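Local coordinates for protein putative ribosomal N-acetyltransferase YdaF (Bacillus subtilis, PDB 1NSL) that probably transfers an acetyl group from acetyl-CoA to an amino group, perhaps the N-terminus of a ribosomal protein, at residues 5-10 / 111-116; 22-27 / 49-54; 120-125 / 129-134. One frame throughout, in Å; residues are numbered along the deposited sequence.

Interaction 1: 5-10 / 111-116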
# COMPACT_ATOMS: atom_id res chain seq x y z
N CYS C 5 23.02 11.09 17.64
CA CYS C 5 24.31 11.53 17.21
C CYS C 5 24.77 12.57 18.15
O CYS C 5 24.17 13.65 18.26
CB CYS C 5 24.22 12.11 15.82
SG CYS C 5 25.88 12.59 15.37
N LYS C 6 25.82 12.27 18.91
CA LYS C 6 26.33 13.32 19.79
C LYS C 6 27.30 14.21 19.04
O LYS C 6 28.36 13.81 18.67
CB LYS C 6 26.91 12.79 21.06
CG LYS C 6 27.41 13.92 21.91
CD LYS C 6 27.42 13.55 23.38
CE LYS C 6 28.41 14.42 24.17
NZ LYS C 6 28.62 13.93 25.56
N VAL C 7 26.87 15.42 18.76
CA VAL C 7 27.65 16.33 17.97
C VAL C 7 28.72 16.81 18.87
O VAL C 7 29.90 16.72 18.55
CB VAL C 7 26.78 17.50 17.58
CG1 VAL C 7 27.56 18.44 16.67
CG2 VAL C 7 25.54 16.99 16.89
N ASN C 8 28.29 17.31 20.02
CA ASN C 8 29.16 17.67 21.12
C ASN C 8 28.34 17.70 22.41
O ASN C 8 27.18 17.34 22.40
CB ASN C 8 29.89 18.99 20.84
CG ASN C 8 28.98 20.18 20.92
OD1 ASN C 8 28.08 20.24 21.77
ND2 ASN C 8 29.20 21.15 20.04
N GLU C 9 28.93 18.16 23.51
CA GLU C 9 28.27 18.15 24.82
C GLU C 9 26.92 18.84 24.99
O GLU C 9 26.27 18.67 26.02
CB GLU C 9 29.22 18.70 25.91
CG GLU C 9 28.72 18.43 27.32
CD GLU C 9 29.64 18.91 28.42
OE1 GLU C 9 30.83 19.23 28.15
OE2 GLU C 9 29.20 18.97 29.59
N HIS C 10 26.48 19.61 24.01
CA HIS C 10 25.18 20.25 24.12
C HIS C 10 24.24 19.88 22.96
O HIS C 10 23.02 19.97 23.06
CB HIS C 10 25.36 21.78 24.14
CG HIS C 10 25.87 22.33 25.44
ND1 HIS C 10 25.13 22.32 26.61
CD2 HIS C 10 27.04 22.95 25.75
CE1 HIS C 10 25.82 22.88 27.58
NE2 HIS C 10 26.98 23.27 27.09
N ILE C 111 23.99 24.99 13.86
CA ILE C 111 23.93 24.45 12.50
C ILE C 111 25.27 23.97 11.97
O ILE C 111 25.40 22.80 11.51
CB ILE C 111 23.25 25.44 11.59
CG1 ILE C 111 21.85 25.65 12.18
CG2 ILE C 111 23.25 24.91 10.21
CD1 ILE C 111 20.93 26.72 11.58
N THR C 112 26.28 24.85 12.06
CA THR C 112 27.60 24.48 11.56
C THR C 112 28.02 23.16 12.16
O THR C 112 28.13 22.14 11.45
CB THR C 112 28.58 25.54 11.91
OG1 THR C 112 28.25 26.71 11.17
CG2 THR C 112 30.00 25.18 11.39
N ALA C 113 28.16 23.15 13.48
CA ALA C 113 28.53 21.94 14.19
C ALA C 113 27.75 20.70 13.73
O ALA C 113 28.35 19.66 13.53
CB ALA C 113 28.36 22.16 15.64
N ALA C 114 26.43 20.80 13.61
CA ALA C 114 25.64 19.71 13.14
C ALA C 114 25.89 19.33 11.66
O ALA C 114 25.91 18.15 11.34
CB ALA C 114 24.13 19.99 13.38
N CYS C 115 26.06 20.32 10.77
CA CYS C 115 26.39 20.01 9.35
C CYS C 115 27.71 19.19 9.28
O CYS C 115 27.79 18.24 8.53
CB CYS C 115 26.46 21.27 8.45
SG CYS C 115 24.84 22.09 8.31
N ARG C 116 28.72 19.55 10.07
CA ARG C 116 29.94 18.76 10.04
C ARG C 116 29.67 17.27 10.39
O ARG C 116 30.13 16.35 9.68
CB ARG C 116 31.05 19.36 10.90
CG ARG C 116 31.43 20.81 10.52
CD ARG C 116 32.48 21.53 11.47
NE ARG C 116 33.32 22.42 10.67
CZ ARG C 116 33.57 23.70 10.97
NH1 ARG C 116 33.03 24.22 12.06
NH2 ARG C 116 34.35 24.46 10.20
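V7 meets A113 on the flank of helix 110-124. The two segments touch through a small apolar patch. V7 CG1 lies 3.9 Å from A113 CB, a methyl-to-methyl contact. The same branch, V7 CG1, also rests 3.5 Å from A113 O, so it packs against the helix backbone as well as its side chain. It reaches on to the next peptide, where V7 CG1 is 4.0 Å from A114 N. The V7 torsion sets this up: CG1 stands opposite the backbone N (chi1 -177°) and makes the close contacts of this residue. Small side chains on the helix suit the approach; the CA atoms of V7 and A114 are 6.2 Å apart. I11 and I13 of strand 11-15 extend the patch, touching A113 and A114 respectively, and V7 packs on I13 too.

Polar interactions shape the loop rather than bridge to the helix. N8 OD1 accepts from H10 N at 2.8 Å, nearly straight at 172°. This is an Asx turn. The donor approaches N8 OD1 close to the C=O axis, and I11 N adds a weak bond to the same oxygen. One side-chain oxygen therefore ties down the turn that leads into strand 11-15. H10 ND1 hydrogen-bonds to D76 OD1, and the ring meets that of Y75 almost parallel.

In the helix, C115 N bonds to I111 O and R116 N to T112 O, the ordinary i to i+4 pattern.

V7 and N8 both face I11, which makes a classic beta bulge in the N-terminal hairpin. The arrangement belongs to the GNAT fold: its first strands form one end of the sheet, and the helix after strand 94-101 packs against them.

Interaction 2: 22-27 / 49-54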
# COMPACT_ATOMS: atom_id res chain seq x y z
N GLU C 22 3.74 17.92 18.80
CA GLU C 22 3.40 19.18 19.49
C GLU C 22 4.60 20.17 19.47
O GLU C 22 4.46 21.26 18.94
CB GLU C 22 2.83 18.97 20.93
CG GLU C 22 1.89 17.76 21.09
CD GLU C 22 2.67 16.44 21.17
OE1 GLU C 22 2.96 15.96 22.30
OE2 GLU C 22 3.03 15.87 20.11
N ARG C 23 5.79 19.80 19.98
CA ARG C 23 6.92 20.73 20.00
C ARG C 23 7.35 21.21 18.62
O ARG C 23 7.64 22.38 18.46
CB ARG C 23 8.10 20.20 20.82
CG ARG C 23 7.76 20.13 22.31
CD ARG C 23 8.87 19.58 23.29
NE ARG C 23 8.44 19.47 24.71
CZ ARG C 23 9.25 19.10 25.72
NH1 ARG C 23 8.79 19.04 26.98
NH2 ARG C 23 10.53 18.81 25.49
N LEU C 24 7.38 20.33 17.63
CA LEU C 24 7.74 20.75 16.30
C LEU C 24 6.74 21.78 15.77
O LEU C 24 7.10 22.85 15.30
CB LEU C 24 7.79 19.56 15.36
CG LEU C 24 8.27 19.85 13.94
CD1 LEU C 24 9.64 20.38 14.03
CD2 LEU C 24 8.29 18.63 13.11
N ALA C 25 5.46 21.47 15.84
CA ALA C 25 4.46 22.36 15.30
C ALA C 25 4.51 23.74 15.97
O ALA C 25 4.36 24.77 15.34
CB ALA C 25 3.06 21.73 15.46
N GLU C 26 4.72 23.76 17.27
CA GLU C 26 4.73 25.04 17.96
C GLU C 26 5.95 25.83 17.52
O GLU C 26 5.88 27.02 17.21
CB GLU C 26 4.72 24.80 19.46
CG GLU C 26 4.94 26.00 20.35
CD GLU C 26 4.83 25.57 21.80
OE1 GLU C 26 4.93 24.33 22.04
OE2 GLU C 26 4.59 26.43 22.68
N LEU C 27 7.08 25.14 17.43
CA LEU C 27 8.30 25.78 16.96
C LEU C 27 8.07 26.29 15.54
O LEU C 27 8.68 27.25 15.08
CB LEU C 27 9.41 24.76 16.95
CG LEU C 27 10.73 24.94 17.65
CD1 LEU C 27 10.62 25.71 18.90
CD2 LEU C 27 11.11 23.53 17.99
N ASP C 49 -1.46 17.29 14.77
CA ASP C 49 -1.95 16.01 14.31
C ASP C 49 -1.29 15.59 13.01
O ASP C 49 -0.83 14.48 12.87
CB ASP C 49 -3.45 16.07 14.13
CG ASP C 49 -4.18 15.89 15.43
OD1 ASP C 49 -5.16 15.15 15.44
OD2 ASP C 49 -3.83 16.44 16.50
N THR C 50 -1.25 16.47 12.05
CA THR C 50 -0.64 16.14 10.78
C THR C 50 0.80 15.67 10.94
O THR C 50 1.15 14.63 10.40
CB THR C 50 -0.80 17.28 9.77
OG1 THR C 50 -2.22 17.57 9.56
CG2 THR C 50 -0.28 16.84 8.39
N TYR C 51 1.62 16.38 11.71
CA TYR C 51 2.99 15.89 11.92
C TYR C 51 3.03 14.54 12.62
O TYR C 51 3.91 13.72 12.36
CB TYR C 51 3.87 16.89 12.68
CG TYR C 51 4.26 18.02 11.83
CD1 TYR C 51 3.56 19.23 11.89
CD2 TYR C 51 5.27 17.89 10.92
CE1 TYR C 51 3.91 20.28 11.07
CE2 TYR C 51 5.61 18.92 10.09
CZ TYR C 51 4.95 20.09 10.17
OH TYR C 51 5.32 21.10 9.35
N ARG C 52 2.09 14.33 13.52
CA ARG C 52 2.07 13.07 14.23
C ARG C 52 1.61 11.94 13.37
O ARG C 52 2.13 10.83 13.44
CB ARG C 52 1.13 13.17 15.41
CG ARG C 52 1.33 12.10 16.42
CD ARG C 52 0.71 12.39 17.81
NE ARG C 52 -0.39 13.33 17.66
CZ ARG C 52 -0.48 14.49 18.28
NH1 ARG C 52 0.45 14.86 19.16
NH2 ARG C 52 -1.51 15.28 18.04
N GLU C 53 0.61 12.16 12.54
CA GLU C 53 0.06 10.99 11.88
C GLU C 53 0.64 10.68 10.50
O GLU C 53 0.62 9.53 10.04
CB GLU C 53 -1.46 11.09 11.83
CG GLU C 53 -2.15 11.10 13.20
CD GLU C 53 -3.44 11.92 13.15
OE1 GLU C 53 -3.92 12.18 12.01
OE2 GLU C 53 -4.00 12.33 14.21
N THR C 54 1.21 11.70 9.88
CA THR C 54 1.61 11.63 8.51
C THR C 54 3.01 12.11 8.31
O THR C 54 3.87 11.37 7.85
CB THR C 54 0.69 12.54 7.75
OG1 THR C 54 -0.60 11.92 7.73
CG2 THR C 54 1.09 12.62 6.32
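L24 packs its CD2 methyl on the aromatic ring of Y51, 3.8 Å from Y51 CD2. The methyl sits off-centre, 4.3 Å from the ring centroid and 30° off the normal, which is a CH-pi contact. The leucine side chain and the tyrosine cross at about a right angle. L24 CG is trans to the backbone N (chi1 -176°), and this turns the branched end to the neighbouring helix. A25 adds a looser touch, with A25 CB 4.4 Å from Y51 CD1. W59, I56 and I28 also pack on L24 or Y51, so the ring is buried among largely apolar side chains.

These segments are parts of helices 21-30 and 48-65, the pair that follows the first strands in the GNAT fold. The axes of segments 22-27 and 49-54 come within 9.1 Å. Their N-to-C directions make 136°, a markedly inclined, broadly antiparallel crossing. L24 also reaches L79 and M82 of strand 78-89, which seats the first helix on the sheet.

Beside the apolar pair the contact turns ionic. E22 OE2 forms a salt bridge with R52 NH1 at 2.9 Å and approaches at the edge of the guanidinium, near its plane. The E22 chain bends at chi2 to get there. On its own helix, R52 NH2 forms a second salt bridge, 3.0 Å to D49 OD2, although the hydrogen bond within it is weak. Two carboxylates thus hold one guanidinium by different nitrogens, which would limit its rotation.

Interaction 3: 120-125 / 129-134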
# COMPACT_ATOMS: atom_id res chain seq x y z
N THR C 120 30.49 14.48 7.49
CA THR C 120 31.31 13.32 7.77
C THR C 120 30.59 12.03 7.30
O THR C 120 31.12 11.25 6.53
CB THR C 120 31.64 13.24 9.29
OG1 THR C 120 32.51 14.31 9.70
CG2 THR C 120 32.44 11.94 9.60
N TYR C 121 29.37 11.87 7.76
CA TYR C 121 28.55 10.74 7.45
C TYR C 121 28.35 10.68 5.97
O TYR C 121 28.39 9.61 5.37
CB TYR C 121 27.20 10.90 8.11
CG TYR C 121 26.18 9.90 7.65
CD1 TYR C 121 26.20 8.59 8.12
CD2 TYR C 121 25.18 10.27 6.75
CE1 TYR C 121 25.25 7.67 7.71
CE2 TYR C 121 24.22 9.34 6.33
CZ TYR C 121 24.27 8.04 6.80
OH TYR C 121 23.31 7.11 6.38
N ALA C 122 28.12 11.82 5.36
CA ALA C 122 27.82 11.78 3.96
C ALA C 122 29.02 11.24 3.23
O ALA C 122 28.87 10.35 2.41
CB ALA C 122 27.52 13.08 3.50
N PHE C 123 30.21 11.75 3.56
CA PHE C 123 31.43 11.34 2.85
C PHE C 123 32.04 10.04 3.30
O PHE C 123 32.81 9.44 2.55
CB PHE C 123 32.53 12.40 2.98
CG PHE C 123 32.27 13.66 2.22
CD1 PHE C 123 31.68 13.66 0.96
CD2 PHE C 123 32.61 14.87 2.74
CE1 PHE C 123 31.46 14.85 0.29
CE2 PHE C 123 32.39 16.01 2.06
CZ PHE C 123 31.83 15.99 0.84
N GLU C 124 31.76 9.57 4.51
CA GLU C 124 32.47 8.33 4.95
C GLU C 124 31.55 7.17 5.22
O GLU C 124 31.92 6.28 5.95
CB GLU C 124 33.23 8.57 6.25
CG GLU C 124 34.65 9.11 6.17
CD GLU C 124 35.21 9.52 7.55
OE1 GLU C 124 34.61 9.23 8.62
OE2 GLU C 124 36.28 10.16 7.59
N GLU C 125 30.33 7.17 4.68
CA GLU C 125 29.38 6.09 4.95
C GLU C 125 28.45 5.91 3.76
O GLU C 125 28.20 4.80 3.34
CB GLU C 125 28.56 6.41 6.20
CG GLU C 125 29.36 6.49 7.49
CD GLU C 125 29.69 5.10 8.05
OE1 GLU C 125 28.81 4.21 8.01
OE2 GLU C 125 30.83 4.89 8.53
N ASN C 129 30.18 11.70 -3.14
CA ASN C 129 31.28 12.49 -3.65
C ASN C 129 31.00 13.97 -3.51
O ASN C 129 31.89 14.78 -3.25
CB ASN C 129 31.56 12.12 -5.10
CG ASN C 129 32.74 12.85 -5.65
OD1 ASN C 129 32.60 13.70 -6.54
ND2 ASN C 129 33.92 12.53 -5.14
N ARG C 130 29.76 14.34 -3.61
CA ARG C 130 29.46 15.74 -3.64
C ARG C 130 28.44 16.05 -2.55
O ARG C 130 27.62 15.25 -2.23
CB ARG C 130 28.91 16.03 -5.04
CG ARG C 130 28.14 17.31 -5.20
CD ARG C 130 27.63 17.59 -6.61
NE ARG C 130 26.61 18.65 -6.52
CZ ARG C 130 26.88 19.93 -6.63
NH1 ARG C 130 28.13 20.31 -6.87
NH2 ARG C 130 25.93 20.84 -6.52
N VAL C 131 28.50 17.18 -1.91
CA VAL C 131 27.40 17.51 -1.03
C VAL C 131 27.07 18.96 -1.29
O VAL C 131 28.01 19.78 -1.44
CB VAL C 131 27.75 17.27 0.40
CG1 VAL C 131 26.99 18.14 1.25
CG2 VAL C 131 27.43 15.84 0.72
N ALA C 132 25.80 19.33 -1.43
CA ALA C 132 25.58 20.77 -1.66
C ALA C 132 24.71 21.39 -0.61
O ALA C 132 24.01 20.68 0.13
CB ALA C 132 25.01 21.02 -3.02
N ILE C 133 24.75 22.70 -0.54
CA ILE C 133 23.84 23.42 0.31
C ILE C 133 23.35 24.63 -0.46
O ILE C 133 24.12 25.32 -1.12
CB ILE C 133 24.55 23.94 1.54
CG1 ILE C 133 24.72 22.86 2.61
CG2 ILE C 133 23.81 25.13 2.14
CD1 ILE C 133 25.73 23.33 3.74
N CYS C 134 22.07 24.92 -0.39
CA CYS C 134 21.66 26.10 -1.07
C CYS C 134 20.90 27.05 -0.16
O CYS C 134 20.53 26.68 0.95
CB CYS C 134 20.99 25.75 -2.37
SG CYS C 134 19.32 25.39 -2.21
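Helix 120-124 and strand 130-134 run nearly antiparallel, at 153°, with axes 9.3 Å apart and the CA atoms of F123 and N129 separated by 6.6 Å. A122 and V131 face each other across this gap. A122 CB lies 3.9 Å from V131 CG2, the branch trans to the carbonyl carbon. The same methyl, V131 CG2, also touches the phenyl ring, with F123 CE1 at 4.2 Å.

F123, one residue along from A122, reaches across. Its CE1 comes 3.6 Å from N129 O, obliquely to the ring. At the ring edge, F123 CE1 is 4.3 Å from R130 N. The phenyl group thus packs on the start of the strand as well as on V131.

The contact closes a beta-alpha-beta unit made of strand 94-101, helix 110-124 and strand 130-136. In GNAT relatives the loop before this helix and its N-terminus hold the acetyl-CoA pyrophosphate, and probably do here; this contact lies at the helix's other end. V131 faces the helix, and it also touches I97 of strand 94-101.

R130 points the other way. Its guanidinium pairs with E154 in a salt bridge and bonds to the backbone oxygen of R158 of the third subunit of the hexamer. Consecutive strand residues therefore point to opposite faces: V131 to the helix, R130 toward a subunit interface. W180 and L175 of strand 166-176 also meet the F123 ring.

Interactions 1 and 3 share helix 110-124. Interaction 1 uses its early part and interaction 3 its end, and their centres are about 15 Å apart. Both reach the same mixed sheet, so this helix links the N-terminal strands to strand 130-136. Interaction 2 is separate. It joins helices 21-30 and 48-65, and its centre lies about 24 Å from that of interaction 1 and 28 Å from that of interaction 3, on the opposite side of the chain's centre from the latter. Along the chain, both segments of interaction 2 fall between 5-10 and 111-116, and interaction 3 comes last. Together they join helices to the sheet and to each other at separate places in one GNAT domain.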